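Aspartate aminotransferase (Rhodobacter sphaeroides, PDB 3NRA) probably catalyses the pyridoxal-phosphate-dependent transfer of an amino group between L-aspartate and 2-oxoglutarate, giving oxaloacetate and L-glutamate. Local coordinates at residues 95-100 against 234-239; 244-249 against 263-268. All blocks are in the same frame, centred on the assembly; numbering follows the deposited sequence.

Contact 1 (95-100 against 234-239); sequences TGAPVD and LRAEAA
Arg235 reaches from a short 3-10 turn, residues 234-236, to the chain leaving helix 81-95, where its guanidinium bonds to Thr95, the last residue of the helix, and to Ala97 and Pro98 just after it, in the large domain of this class I aminotransferase. Hydrogen bonds carry most of the contact. The carbonyl oxygen of Pro98 is gripped end-on by both terminal nitrogens: Arg235 NH2 lies 2.9 Å from Pro98 O, with 153° at the hydrogen. Arg235 NH1 comes to the same Pro98 O at 3.1 Å, but from well above the carbonyl plane. NH1 also donates to Thr95 OG1 at 3.0 Å and, weakly, to Ala97 O. All three oxygens lie at the guanidinium edge, which should restrict its rotation; Thr95 OG1 is also hydrogen-bonded to Leu91 O, within its own helix. Van der Waals packing surrounds these bonds. Thr95 CB packs 3.6 Å from Arg235 CD, and the bend at chi3 (-58°) beyond that carbon turns the guanidinium toward the loop. Val99 crosses the arginine at about a right angle, with CG2 3.4 Å from Arg235 NH1. Gly96, with positive phi (73°), is the first residue to leave the helical conformation. Nearby, Ala236 CB rests 3.5 Å from Thr95 O and 4.1 Å from Ala97 CB.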
ATOM      1  N   THR B  95      19.454   5.854 -15.546  1.00 13.89           N
ATOM      2  CA  THR B  95      20.263   4.701 -15.085  1.00 14.51           C
ATOM      3  C   THR B  95      21.265   4.144 -16.134  1.00 14.72           C
ATOM      4  O   THR B  95      22.103   3.326 -15.803  1.00 14.81           O
ATOM      5  CB  THR B  95      19.351   3.536 -14.634  1.00 15.02           C
ATOM      6  OG1 THR B  95      18.518   3.105 -15.733  1.00 15.01           O
ATOM      7  CG2 THR B  95      18.485   3.954 -13.456  1.00 14.04           C
ATOM      8  N   GLY B  96      21.176   4.601 -17.377  1.00 15.36           N
ATOM      9  CA  GLY B  96      22.136   4.174 -18.423  1.00 16.84           C
ATOM     10  C   GLY B  96      21.936   2.741 -18.926  1.00 17.23           C
ATOM     11  O   GLY B  96      22.874   2.122 -19.406  1.00 18.21           O
ATOM     12  N   ALA B  97      20.710   2.218 -18.801  1.00 17.17           N
ATOM     13  CA  ALA B  97      20.357   0.902 -19.363  1.00 17.09           C
ATOM     14  C   ALA B  97      18.866   0.873 -19.756  1.00 16.64           C
ATOM     15  O   ALA B  97      18.075   1.665 -19.240  1.00 16.52           O
ATOM     16  CB  ALA B  97      20.681  -0.233 -18.357  1.00 15.51           C
ATOM     17  N   PRO B  98      18.484  -0.037 -20.670  1.00 17.37           N
ATOM     18  CA  PRO B  98      17.095  -0.130 -21.113  1.00 18.03           C
ATOM     19  C   PRO B  98      16.078  -0.381 -19.990  1.00 16.99           C
ATOM     20  O   PRO B  98      16.399  -1.036 -18.994  1.00 17.25           O
ATOM     21  CB  PRO B  98      17.121  -1.340 -22.082  1.00 18.50           C
ATOM     22  CG  PRO B  98      18.426  -1.319 -22.632  1.00 18.74           C
ATOM     23  CD  PRO B  98      19.345  -0.897 -21.497  1.00 18.11           C
ATOM     24  N   VAL B  99      14.883   0.170 -20.167  1.00 16.35           N
ATOM     25  CA  VAL B  99      13.763  -0.059 -19.289  1.00 15.88           C
ATOM     26  C   VAL B  99      12.566  -0.448 -20.164  1.00 16.46           C
ATOM     27  O   VAL B  99      12.282   0.205 -21.187  1.00 16.76           O
ATOM     28  CB  VAL B  99      13.427   1.224 -18.443  1.00 15.50           C
ATOM     29  CG1 VAL B  99      12.180   1.022 -17.656  1.00 13.81           C
ATOM     30  CG2 VAL B  99      14.593   1.557 -17.493  1.00 15.24           C
ATOM     31  N   ASP B 100      11.889  -1.508 -19.768  1.00 18.29           N
ATOM     32  CA  ASP B 100      10.756  -2.036 -20.491  1.00 19.84           C
ATOM     33  C   ASP B 100       9.442  -1.553 -19.832  1.00 18.83           C
ATOM     34  O   ASP B 100       9.043  -2.077 -18.798  1.00 18.71           O
ATOM     35  CB  ASP B 100      10.856  -3.561 -20.476  1.00 20.96           C
ATOM     36  CG  ASP B 100       9.684  -4.251 -21.161  1.00 24.65           C
ATOM     37  OD1 ASP B 100       8.730  -3.579 -21.602  1.00 27.38           O
ATOM     38  OD2 ASP B 100       9.727  -5.494 -21.233  1.00 30.72           O
ATOM     39  N   LEU B 234      24.048  -0.171 -10.614  1.00 15.06           N
ATOM     40  CA  LEU B 234      24.248  -1.640 -10.695  0.50 14.95           C
ATOM     41  C   LEU B 234      23.621  -2.244 -11.939  1.00 14.99           C
ATOM     42  O   LEU B 234      24.215  -3.089 -12.573  1.00 15.45           O
ATOM     43  CB  LEU B 234      23.668  -2.337  -9.450  0.50 14.20           C
ATOM     44  CG  LEU B 234      23.978  -3.841  -9.342  0.50 14.09           C
ATOM     45  CD1 LEU B 234      25.472  -4.049  -9.239  0.50 13.18           C
ATOM     46  CD2 LEU B 234      23.258  -4.475  -8.140  0.50 11.35           C
ATOM     47  N   ARG B 235      22.415  -1.785 -12.287  1.00 14.42           N
ATOM     48  CA  ARG B 235      21.637  -2.376 -13.411  1.00 14.98           C
ATOM     49  C   ARG B 235      22.244  -2.177 -14.790  1.00 15.65           C
ATOM     50  O   ARG B 235      21.827  -2.834 -15.728  1.00 16.77           O
ATOM     51  CB  ARG B 235      20.188  -1.822 -13.419  1.00 14.13           C
ATOM     52  CG  ARG B 235      20.036  -0.398 -13.964  1.00 12.03           C
ATOM     53  CD  ARG B 235      18.586   0.103 -13.753  1.00 13.29           C
ATOM     54  NE  ARG B 235      17.655  -0.796 -14.420  1.00 11.84           N
ATOM     55  CZ  ARG B 235      17.286  -0.723 -15.694  1.00 15.44           C
ATOM     56  NH1 ARG B 235      17.637   0.316 -16.468  1.00 14.93           N
ATOM     57  NH2 ARG B 235      16.514  -1.695 -16.202  1.00 16.16           N
ATOM     58  N   ALA B 236      23.166  -1.219 -14.909  1.00 16.07           N
ATOM     59  CA  ALA B 236      23.908  -0.972 -16.131  1.00 16.95           C
ATOM     60  C   ALA B 236      25.257  -1.703 -16.192  1.00 17.80           C
ATOM     61  O   ALA B 236      25.919  -1.661 -17.223  1.00 18.31           O
ATOM     62  CB  ALA B 236      24.122   0.556 -16.329  1.00 16.02           C
ATOM     63  N   GLU B 237      25.664  -2.385 -15.118  1.00 18.35           N
ATOM     64  CA  GLU B 237      26.966  -3.162 -15.141  1.00 19.15           C
ATOM     65  C   GLU B 237      26.979  -4.294 -16.176  1.00 19.74           C
ATOM     66  O   GLU B 237      26.069  -5.089 -16.235  1.00 19.46           O
ATOM     67  CB  GLU B 237      27.277  -3.745 -13.761  1.00 18.57           C
ATOM     68  CG  GLU B 237      27.690  -2.741 -12.751  1.00 19.22           C
ATOM     69  CD  GLU B 237      29.020  -2.073 -13.066  1.00 22.53           C
ATOM     70  OE1 GLU B 237      29.950  -2.754 -13.582  1.00 24.42           O
ATOM     71  OE2 GLU B 237      29.124  -0.857 -12.822  1.00 21.19           O
ATOM     72  N   ALA B 238      28.024  -4.352 -16.991  1.00 21.95           N
ATOM     73  CA  ALA B 238      28.166  -5.436 -18.010  1.00 23.25           C
ATOM     74  C   ALA B 238      28.169  -6.874 -17.385  1.00 24.08           C
ATOM     75  O   ALA B 238      27.688  -7.834 -18.013  1.00 24.73           O
ATOM     76  CB  ALA B 238      29.450  -5.210 -18.855  1.00 23.78           C
ATOM     77  N   ALA B 239      28.675  -6.990 -16.148  1.00 24.45           N
ATOM     78  CA  ALA B 239      28.786  -8.285 -15.450  1.00 24.97           C
ATOM     79  C   ALA B 239      27.450  -8.849 -14.993  1.00 25.34           C
ATOM     80  O   ALA B 239      27.315 -10.056 -14.789  1.00 25.92           O
ATOM     81  CB  ALA B 239      29.729  -8.146 -14.239  1.00 24.49           C
TER

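Contact 2 (244-249 against 263-268)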
ATOM      1  N   ASN B 244      18.168 -10.346 -13.336  1.00 25.05           N
ATOM      2  CA  ASN B 244      18.273 -10.635 -11.923  1.00 24.85           C
ATOM      3  C   ASN B 244      18.489  -9.379 -11.087  1.00 22.10           C
ATOM      4  O   ASN B 244      19.006  -9.469  -9.985  1.00 21.62           O
ATOM      5  CB  ASN B 244      19.417 -11.635 -11.655  1.00 26.84           C
ATOM      6  CG  ASN B 244      19.242 -12.943 -12.411  1.00 31.15           C
ATOM      7  OD1 ASN B 244      20.103 -13.331 -13.221  1.00 38.55           O
ATOM      8  ND2 ASN B 244      18.143 -13.642 -12.140  1.00 34.62           N
ATOM      9  N   VAL B 245      18.092  -8.219 -11.611  1.00 18.88           N
ATOM     10  CA  VAL B 245      18.178  -6.999 -10.880  1.00 17.20           C
ATOM     11  C   VAL B 245      16.819  -6.306 -10.896  1.00 16.47           C
ATOM     12  O   VAL B 245      16.155  -6.220 -11.934  1.00 15.71           O
ATOM     13  CB  VAL B 245      19.251  -6.062 -11.458  1.00 17.50           C
ATOM     14  CG1 VAL B 245      19.325  -4.755 -10.641  1.00 14.10           C
ATOM     15  CG2 VAL B 245      20.635  -6.769 -11.514  1.00 16.05           C
ATOM     16  N   VAL B 246      16.405  -5.844  -9.732  1.00 15.72           N
ATOM     17  CA  VAL B 246      15.288  -4.933  -9.605  1.00 15.13           C
ATOM     18  C   VAL B 246      15.812  -3.667  -8.942  1.00 14.83           C
ATOM     19  O   VAL B 246      16.478  -3.734  -7.924  1.00 15.58           O
ATOM     20  CB  VAL B 246      14.166  -5.558  -8.779  1.00 14.75           C
ATOM     21  CG1 VAL B 246      13.039  -4.560  -8.529  1.00 14.30           C
ATOM     22  CG2 VAL B 246      13.638  -6.806  -9.498  1.00 17.42           C
ATOM     23  N   THR B 247      15.571  -2.530  -9.573  1.00 13.69           N
ATOM     24  CA  THR B 247      15.944  -1.241  -9.030  1.00 12.94           C
ATOM     25  C   THR B 247      14.685  -0.545  -8.634  1.00 12.60           C
ATOM     26  O   THR B 247      13.694  -0.579  -9.375  1.00 12.05           O
ATOM     27  CB  THR B 247      16.683  -0.402 -10.064  1.00 13.24           C
ATOM     28  OG1 THR B 247      17.810  -1.138 -10.555  1.00 12.60           O
ATOM     29  CG2 THR B 247      17.183   0.928  -9.458  1.00 11.93           C
ATOM     30  N   ILE B 248      14.696   0.075  -7.462  1.00 12.54           N
ATOM     31  CA  ILE B 248      13.543   0.813  -6.993  1.00 12.43           C
ATOM     32  C   ILE B 248      13.946   2.229  -6.658  1.00 12.30           C
ATOM     33  O   ILE B 248      15.037   2.466  -6.210  1.00 10.30           O
ATOM     34  CB  ILE B 248      12.821   0.114  -5.794  1.00 13.39           C
ATOM     35  CG1 ILE B 248      13.623   0.193  -4.508  1.00 14.24           C
ATOM     36  CG2 ILE B 248      12.524  -1.395  -6.120  1.00 10.79           C
ATOM     37  CD1 ILE B 248      12.910  -0.565  -3.303  1.00 12.63           C
HETATM   38  N   MSE B 249      13.076   3.167  -6.983  1.00 12.46           N
HETATM   39  CA  MSE B 249      13.250   4.540  -6.628  1.00 13.83           C
HETATM   40  C   MSE B 249      11.954   5.281  -6.912  1.00 14.10           C
HETATM   41  O   MSE B 249      11.002   4.709  -7.429  1.00 13.49           O
HETATM   42  CB  MSE B 249      14.418   5.188  -7.417  1.00 15.16           C
HETATM   43  CG  MSE B 249      14.280   5.117  -8.930  1.00 13.97           C
HETATM   44 SE   MSE B 249      15.802   5.832  -9.805  0.75 12.93          SE
HETATM   45  CE  MSE B 249      15.647   7.665  -9.190  1.00 12.75           C
ATOM     46  N   GLY B 263       6.138   5.308  -6.088  1.00 13.11           N
ATOM     47  CA  GLY B 263       7.438   4.751  -6.340  1.00 12.49           C
ATOM     48  C   GLY B 263       7.376   3.955  -7.588  1.00 12.88           C
ATOM     49  O   GLY B 263       6.289   3.722  -8.131  1.00 13.48           O
ATOM     50  N   VAL B 264       8.532   3.524  -8.063  1.00 13.14           N
ATOM     51  CA  VAL B 264       8.585   2.584  -9.173  1.00 12.48           C
ATOM     52  C   VAL B 264       9.602   1.517  -8.921  1.00 12.68           C
ATOM     53  O   VAL B 264      10.555   1.717  -8.136  1.00 13.86           O
ATOM     54  CB  VAL B 264       8.935   3.264 -10.506  1.00 12.03           C
ATOM     55  CG1 VAL B 264       7.852   4.271 -10.891  1.00 10.96           C
ATOM     56  CG2 VAL B 264      10.348   3.895 -10.441  1.00 10.26           C
ATOM     57  N   ALA B 265       9.403   0.380  -9.589  1.00 11.85           N
ATOM     58  CA  ALA B 265      10.396  -0.683  -9.652  1.00 11.58           C
ATOM     59  C   ALA B 265      10.551  -1.122 -11.100  1.00 11.99           C
ATOM     60  O   ALA B 265       9.574  -1.135 -11.863  1.00 12.64           O
ATOM     61  CB  ALA B 265       9.997  -1.814  -8.823  1.00 10.30           C
ATOM     62  N   PHE B 266      11.769  -1.450 -11.480  1.00 11.97           N
ATOM     63  CA  PHE B 266      12.043  -1.856 -12.847  1.00 13.89           C
ATOM     64  C   PHE B 266      13.216  -2.764 -12.959  1.00 13.09           C
ATOM     65  O   PHE B 266      14.129  -2.740 -12.118  1.00 12.33           O
ATOM     66  CB  PHE B 266      12.231  -0.618 -13.783  1.00 14.11           C
ATOM     67  CG  PHE B 266      13.190   0.446 -13.244  1.00 14.56           C
ATOM     68  CD1 PHE B 266      12.743   1.424 -12.336  1.00 14.75           C
ATOM     69  CD2 PHE B 266      14.485   0.532 -13.722  1.00 12.25           C
ATOM     70  CE1 PHE B 266      13.591   2.428 -11.898  1.00 14.65           C
ATOM     71  CE2 PHE B 266      15.344   1.513 -13.273  1.00 12.97           C
ATOM     72  CZ  PHE B 266      14.897   2.482 -12.370  1.00 13.54           C
ATOM     73  N   GLY B 267      13.185  -3.578 -13.998  1.00 13.97           N
ATOM     74  CA  GLY B 267      14.148  -4.633 -14.171  1.00 15.27           C
ATOM     75  C   GLY B 267      13.465  -5.938 -14.469  1.00 16.63           C
ATOM     76  O   GLY B 267      12.612  -6.004 -15.356  1.00 16.19           O
ATOM     77  N   SER B 268      13.851  -6.988 -13.720  1.00 17.50           N
ATOM     78  CA  SER B 268      13.532  -8.364 -14.067  1.00 17.77           C
ATOM     79  C   SER B 268      12.055  -8.586 -14.385  1.00 18.03           C
ATOM     80  O   SER B 268      11.195  -8.317 -13.537  1.00 17.93           O
ATOM     81  CB  SER B 268      13.902  -9.280 -12.910  1.00 17.75           C
ATOM     82  OG  SER B 268      13.517 -10.606 -13.210  1.00 17.95           O
TER
HETATM   83  O   HOH W   1      16.739  -2.931 -12.653  1.00 11.20           O
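Phe266 has its CG between the backbone N and the carbonyl carbon (chi1 49°), which directs the ring across to Thr247, on the neighbouring antiparallel strand of the seven-stranded sheet of the aminotransferase large domain. Thr247 CB stands 4.2 Å from the ring centroid and 21° off its normal, a CH-pi contact over the face. Met249, with chi1 at 57°, instead brings CG to the ring edge, 4.1 Å from Phe266 CE1. Val264 lies on the same face as these three, and Val264, Phe266 and Met249 touch helix 81-95; on the other face, Ile248 CG2 meets Ala265 CB at 3.7 Å, close to helix 110-120. Five hydrogen bonds pair the backbones: Thr247 and Phe266 form one hydrogen-bonded pair, Met249 and Val264 another. Thr247 N to Phe266 O is almost straight. At Gly267, phi is positive and a side chain would run into Val245 O. Val245 O accepts the N-H of Ser268 and also a CA-H...O contact from Gly267 CA. Ser268 is the N-cap of helix 269-282; its hydroxyl is hydrogen-bonded to Glu243 O and weakly to Ile271 N. A water bridges the strands beside Thr247, donating to Phe266 O at 2.7 Å and lying 3.0 Å from Thr247 OG1.

Overall arrangement
Contact 2 belongs to the interior: ten of its twelve touching residues are buried, and regular backbone pairing with apolar packing holds it. Contact 1 lies at the periphery, centred about 20 Å from the middle of the chain against about 14 Å for contact 2, and joins the end of helix 81-95 and the loop after it to a 3-10 turn, largely through one guanidinium. Their centres are about 11 Å apart and they meet directly. Arg235 NE packs 3.5 Å from Phe266 CE2, and Val99 and Thr95 also touch that ring. Helix 81-95 is common to both, supplying Thr95 to contact 1 and covering Phe266, Val264 and Met249 of contact 2. Arg235 thus packs on Phe266 of the sheet while its guanidinium bonds to the loop carbonyls.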